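Local coordinates for protein arginase (RocF) (Helicobacter pylori, PDB 4G3H) that probably hydrolyses L-arginine to L-ornithine and urea, using two manganese ions bound in each subunit, at residues 98-109 with 164-175. Residues are numbered along the deposited sequence; the frame is centred on the assembly and turned at random.
Sequences FQAFRSVHKDKK and SLGLEKGGLEID
Arg102 lies sandwiched between Leu167 and Ile174, an example of a buried guanidinium with apolar side chains over both faces and polar partners at its edge. Leu167 CD1 sits over one face, toward the rim and 3.4 Å from Arg102 NH2; Ile174 CG1 lies over the centre of the opposite face. At the edge, Arg102 NH2 donates to Leu172 O (3.0 Å, 161° at the hydrogen), an acceptor lying in the guanidinium plane, and a water joins Arg102 NE to the same carbonyl. With CG anti to the carbonyl carbon (chi1 -60°), Arg102 leaves its helix toward residues 164-175. Gln99 OE1 positions the guanidinium, accepting from Arg102 NH1 on a lone pair (2.9 Å), and Gln99 NE2 itself crosses the contact in a bent bond to Leu165 O (3.0 Å, 139°). In the α/β arginase fold, helix 94-104 and the turn into strand 110-115 thus meet the loop entering strand 179-182, its neighbour in the parallel sheet. Ser103 OG donates to Gly166 O (3.1 Å), but its strongest polar partner is Lys75 of helix 59-78. Ile174 CD1 meets the edge of the Phe98 ring (3.8 Å from CE2), whose face carries Arg102 CG. Farther out, Leu172 CD1 packs on the Lys108 backbone, and Lys109 NZ forms a salt bridge with Asp175 OD2 (3.1 Å), approaching its anti lone pair.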
loop_
_atom_site.group_PDB
_atom_site.type_symbol
_atom_site.label_atom_id
_atom_site.label_comp_id
_atom_site.label_asym_id
_atom_site.label_seq_id
_atom_site.Cartn_x
_atom_site.Cartn_y
_atom_site.Cartn_z
ATOM N N PHE A 98 5.461 -6.062 1.171
ATOM C CA PHE A 98 5.136 -6.871 0.003
ATOM C C PHE A 98 6.148 -7.994 -0.238
ATOM O O PHE A 98 5.771 -9.083 -0.678
ATOM C CB PHE A 98 5.022 -5.980 -1.240
ATOM C CG PHE A 98 4.411 -6.671 -2.423
ATOM C CD1 PHE A 98 3.093 -7.109 -2.382
ATOM C CD2 PHE A 98 5.162 -6.902 -3.577
ATOM C CE1 PHE A 98 2.530 -7.772 -3.475
ATOM C CE2 PHE A 98 4.610 -7.561 -4.670
ATOM C CZ PHE A 98 3.293 -7.999 -4.621
ATOM N N GLN A 99 7.423 -7.734 0.043
ATOM C CA GLN A 99 8.444 -8.759 -0.131
ATOM C C GLN A 99 8.121 -9.913 0.816
ATOM O O GLN A 99 8.283 -11.086 0.462
ATOM C CB GLN A 99 9.843 -8.215 0.175
ATOM C CG GLN A 99 10.378 -7.219 -0.852
ATOM C CD GLN A 99 10.351 -7.759 -2.276
ATOM O OE1 GLN A 99 9.355 -7.633 -2.984
ATOM N NE2 GLN A 99 11.449 -8.372 -2.695
ATOM N N ALA A 100 7.659 -9.581 2.019
ATOM C CA ALA A 100 7.300 -10.607 2.993
ATOM C C ALA A 100 6.108 -11.392 2.446
ATOM O O ALA A 100 6.039 -12.616 2.571
ATOM C CB ALA A 100 6.939 -9.965 4.317
ATOM N N PHE A 101 5.176 -10.668 1.830
ATOM C CA PHE A 101 3.978 -11.254 1.242
ATOM C C PHE A 101 4.368 -12.241 0.129
ATOM O O PHE A 101 3.842 -13.355 0.060
ATOM C CB PHE A 101 3.108 -10.139 0.664
ATOM C CG PHE A 101 1.755 -10.587 0.212
ATOM C CD1 PHE A 101 0.763 -10.896 1.142
ATOM C CD2 PHE A 101 1.453 -10.669 -1.145
ATOM C CE1 PHE A 101 -0.513 -11.273 0.731
ATOM C CE2 PHE A 101 0.176 -11.045 -1.568
ATOM C CZ PHE A 101 -0.809 -11.346 -0.624
ATOM N N ARG A 102 5.278 -11.810 -0.744
ATOM C CA ARG A 102 5.762 -12.642 -1.844
ATOM C C ARG A 102 6.505 -13.852 -1.279
ATOM O O ARG A 102 6.377 -14.961 -1.788
ATOM C CB ARG A 102 6.727 -11.852 -2.731
ATOM C CG ARG A 102 6.141 -10.611 -3.369
ATOM C CD ARG A 102 7.231 -9.791 -4.053
ATOM N NE ARG A 102 7.788 -10.474 -5.220
ATOM C CZ ARG A 102 8.786 -9.995 -5.958
ATOM N NH1 ARG A 102 9.345 -8.830 -5.647
ATOM N NH2 ARG A 102 9.218 -10.674 -7.014
ATOM N N SER A 103 7.283 -13.625 -0.227
ATOM C CA SER A 103 8.053 -14.688 0.402
ATOM C C SER A 103 7.158 -15.794 0.946
ATOM O O SER A 103 7.454 -16.972 0.770
ATOM C CB SER A 103 8.920 -14.117 1.527
ATOM O OG SER A 103 9.810 -15.103 2.017
ATOM N N VAL A 104 6.069 -15.419 1.611
ATOM C CA VAL A 104 5.135 -16.404 2.153
ATOM C C VAL A 104 4.396 -17.152 1.038
ATOM O O VAL A 104 4.130 -18.347 1.156
ATOM C CB VAL A 104 4.084 -15.741 3.079
ATOM C CG1 VAL A 104 3.028 -16.760 3.489
ATOM C CG2 VAL A 104 4.767 -15.177 4.318
ATOM N N HIS A 105 4.064 -16.448 -0.039
ATOM C CA HIS A 105 3.354 -17.047 -1.171
ATOM C C HIS A 105 4.320 -17.196 -2.343
ATOM O O HIS A 105 4.015 -16.783 -3.461
ATOM C CB HIS A 105 2.193 -16.147 -1.592
ATOM C CG HIS A 105 1.222 -15.853 -0.492
ATOM N ND1 HIS A 105 0.363 -16.803 0.018
ATOM C CD2 HIS A 105 0.965 -14.710 0.190
ATOM C CE1 HIS A 105 -0.382 -16.258 0.964
ATOM N NE2 HIS A 105 -0.037 -14.990 1.088
ATOM N N LYS A 106 5.477 -17.797 -2.077
ATOM C CA LYS A 106 6.526 -17.974 -3.079
ATOM C C LYS A 106 6.171 -18.668 -4.387
ATOM O O LYS A 106 6.768 -18.369 -5.419
ATOM C CB LYS A 106 7.735 -18.668 -2.444
ATOM C CG LYS A 106 7.397 -19.852 -1.560
ATOM C CD LYS A 106 8.637 -20.334 -0.824
ATOM C CE LYS A 106 8.305 -21.430 0.174
ATOM N NZ LYS A 106 7.737 -22.636 -0.485
ATOM N N ASP A 107 5.208 -19.581 -4.361
ATOM C CA ASP A 107 4.826 -20.290 -5.580
ATOM C C ASP A 107 3.495 -19.819 -6.155
ATOM O O ASP A 107 2.831 -20.557 -6.880
ATOM C CB ASP A 107 4.755 -21.793 -5.313
ATOM C CG ASP A 107 3.762 -22.143 -4.223
ATOM O OD1 ASP A 107 3.563 -23.349 -3.968
ATOM O OD2 ASP A 107 3.183 -21.213 -3.621
ATOM N N LYS A 108 3.109 -18.588 -5.841
ATOM C CA LYS A 108 1.850 -18.047 -6.332
ATOM C C LYS A 108 2.059 -16.831 -7.223
ATOM O O LYS A 108 2.994 -16.060 -7.022
ATOM C CB LYS A 108 0.955 -17.654 -5.154
ATOM C CG LYS A 108 0.590 -18.801 -4.233
ATOM C CD LYS A 108 -0.246 -19.841 -4.961
ATOM C CE LYS A 108 -0.589 -21.011 -4.055
ATOM N NZ LYS A 108 -1.405 -22.033 -4.767
ATOM N N LYS A 109 1.191 -16.675 -8.217
ATOM C CA LYS A 109 1.253 -15.520 -9.105
ATOM C C LYS A 109 0.451 -14.444 -8.370
ATOM O O LYS A 109 -0.714 -14.653 -8.022
ATOM C CB LYS A 109 0.615 -15.836 -10.461
ATOM C CG LYS A 109 0.707 -14.688 -11.456
ATOM C CD LYS A 109 0.165 -15.079 -12.824
ATOM C CE LYS A 109 0.181 -13.900 -13.796
ATOM N NZ LYS A 109 1.551 -13.388 -14.077
ATOM N N SER A 164 15.912 -7.938 -4.036
ATOM C CA SER A 164 15.756 -9.276 -3.783
ATOM C C SER A 164 15.471 -9.806 -2.417
ATOM O O SER A 164 15.342 -10.892 -2.285
ATOM C CB SER A 164 17.011 -9.916 -4.154
ATOM O OG SER A 164 16.771 -10.644 -5.209
ATOM N N LEU A 165 15.435 -8.987 -1.451
ATOM C CA LEU A 165 15.163 -9.432 -0.158
ATOM C C LEU A 165 13.881 -10.044 -0.002
ATOM O O LEU A 165 12.986 -9.777 -0.579
ATOM C CB LEU A 165 15.018 -8.246 0.717
ATOM C CG LEU A 165 16.153 -7.551 1.152
ATOM C CD1 LEU A 165 15.898 -6.533 1.802
ATOM C CD2 LEU A 165 16.719 -8.453 1.967
ATOM N N GLY A 166 14.032 -11.094 0.648
ATOM C CA GLY A 166 13.085 -12.085 1.008
ATOM C C GLY A 166 12.689 -13.067 -0.025
ATOM O O GLY A 166 11.964 -13.846 0.206
ATOM N N LEU A 167 13.233 -13.001 -1.181
ATOM C CA LEU A 167 13.151 -13.983 -2.206
ATOM C C LEU A 167 14.324 -14.988 -2.459
ATOM O O LEU A 167 14.288 -15.745 -3.315
ATOM C CB LEU A 167 12.931 -13.277 -3.514
ATOM C CG LEU A 167 12.016 -12.171 -3.877
ATOM C CD1 LEU A 167 12.001 -11.719 -5.348
ATOM C CD2 LEU A 167 10.889 -12.600 -3.541
ATOM N N GLU A 168 15.374 -15.087 -1.753
ATOM C CA GLU A 168 16.295 -16.125 -2.258
ATOM C C GLU A 168 16.176 -17.608 -1.871
ATOM O O GLU A 168 17.080 -18.335 -2.035
ATOM C CB GLU A 168 17.749 -15.794 -2.632
ATOM C CG GLU A 168 18.008 -15.373 -4.136
ATOM C CD GLU A 168 19.265 -14.518 -4.280
ATOM O OE1 GLU A 168 19.401 -13.602 -3.446
ATOM O OE2 GLU A 168 20.130 -14.768 -5.173
ATOM N N LYS A 169 15.111 -17.973 -1.269
ATOM C CA LYS A 169 14.665 -19.227 -1.391
ATOM C C LYS A 169 13.687 -19.079 -2.536
ATOM O O LYS A 169 12.813 -19.920 -2.736
ATOM C CB LYS A 169 14.028 -19.787 -0.197
ATOM C CG LYS A 169 14.959 -19.924 0.871
ATOM C CD LYS A 169 15.542 -21.351 0.968
ATOM C CE LYS A 169 16.575 -21.453 2.015
ATOM N NZ LYS A 169 16.610 -20.586 3.316
ATOM N N GLY A 170 13.707 -17.967 -3.235
ATOM C CA GLY A 170 12.749 -17.878 -4.308
ATOM C C GLY A 170 11.313 -17.296 -4.204
ATOM O O GLY A 170 10.738 -17.186 -3.171
ATOM N N GLY A 171 10.809 -16.885 -5.383
ATOM C CA GLY A 171 9.497 -16.390 -5.616
ATOM C C GLY A 171 9.593 -16.056 -7.002
ATOM O O GLY A 171 10.536 -15.967 -7.523
ATOM N N LEU A 172 8.497 -15.870 -7.562
ATOM C CA LEU A 172 8.307 -15.453 -8.874
ATOM C C LEU A 172 8.521 -14.039 -9.008
ATOM O O LEU A 172 8.377 -13.312 -8.223
ATOM C CB LEU A 172 6.892 -15.750 -9.206
ATOM C CG LEU A 172 6.477 -17.203 -9.138
ATOM C CD1 LEU A 172 5.088 -17.568 -8.998
ATOM C CD2 LEU A 172 7.048 -17.813 -10.192
ATOM N N GLU A 173 8.827 -13.664 -10.123
ATOM C CA GLU A 173 8.964 -12.245 -10.394
ATOM C C GLU A 173 7.551 -11.735 -10.626
ATOM O O GLU A 173 6.680 -12.486 -11.062
ATOM C CB GLU A 173 9.812 -12.003 -11.636
ATOM C CG GLU A 173 11.237 -12.482 -11.501
ATOM C CD GLU A 173 12.041 -12.223 -12.751
ATOM O OE1 GLU A 173 13.244 -12.560 -12.766
ATOM O OE2 GLU A 173 11.463 -11.684 -13.718
ATOM N N ILE A 174 7.316 -10.468 -10.320
ATOM C CA ILE A 174 6.002 -9.888 -10.507
ATOM C C ILE A 174 5.801 -9.559 -11.987
ATOM O O ILE A 174 6.683 -8.995 -12.628
ATOM C CB ILE A 174 5.849 -8.603 -9.648
ATOM C CG1 ILE A 174 5.944 -8.957 -8.160
ATOM C CG2 ILE A 174 4.526 -7.923 -9.942
ATOM C CD1 ILE A 174 4.859 -9.902 -7.667
ATOM N N ASP A 175 4.644 -9.933 -12.521
ATOM C CA ASP A 175 4.291 -9.672 -13.912
ATOM C C ASP A 175 3.785 -8.229 -13.948
ATOM O O ASP A 175 2.713 -7.928 -13.419
ATOM C CB ASP A 175 3.181 -10.636 -14.340
ATOM C CG ASP A 175 2.758 -10.448 -15.785
ATOM O OD1 ASP A 175 3.245 -9.504 -16.431
ATOM O OD2 ASP A 175 1.930 -11.251 -16.271
HETATM O O HOH W 1 6.023 -12.963 -6.122
#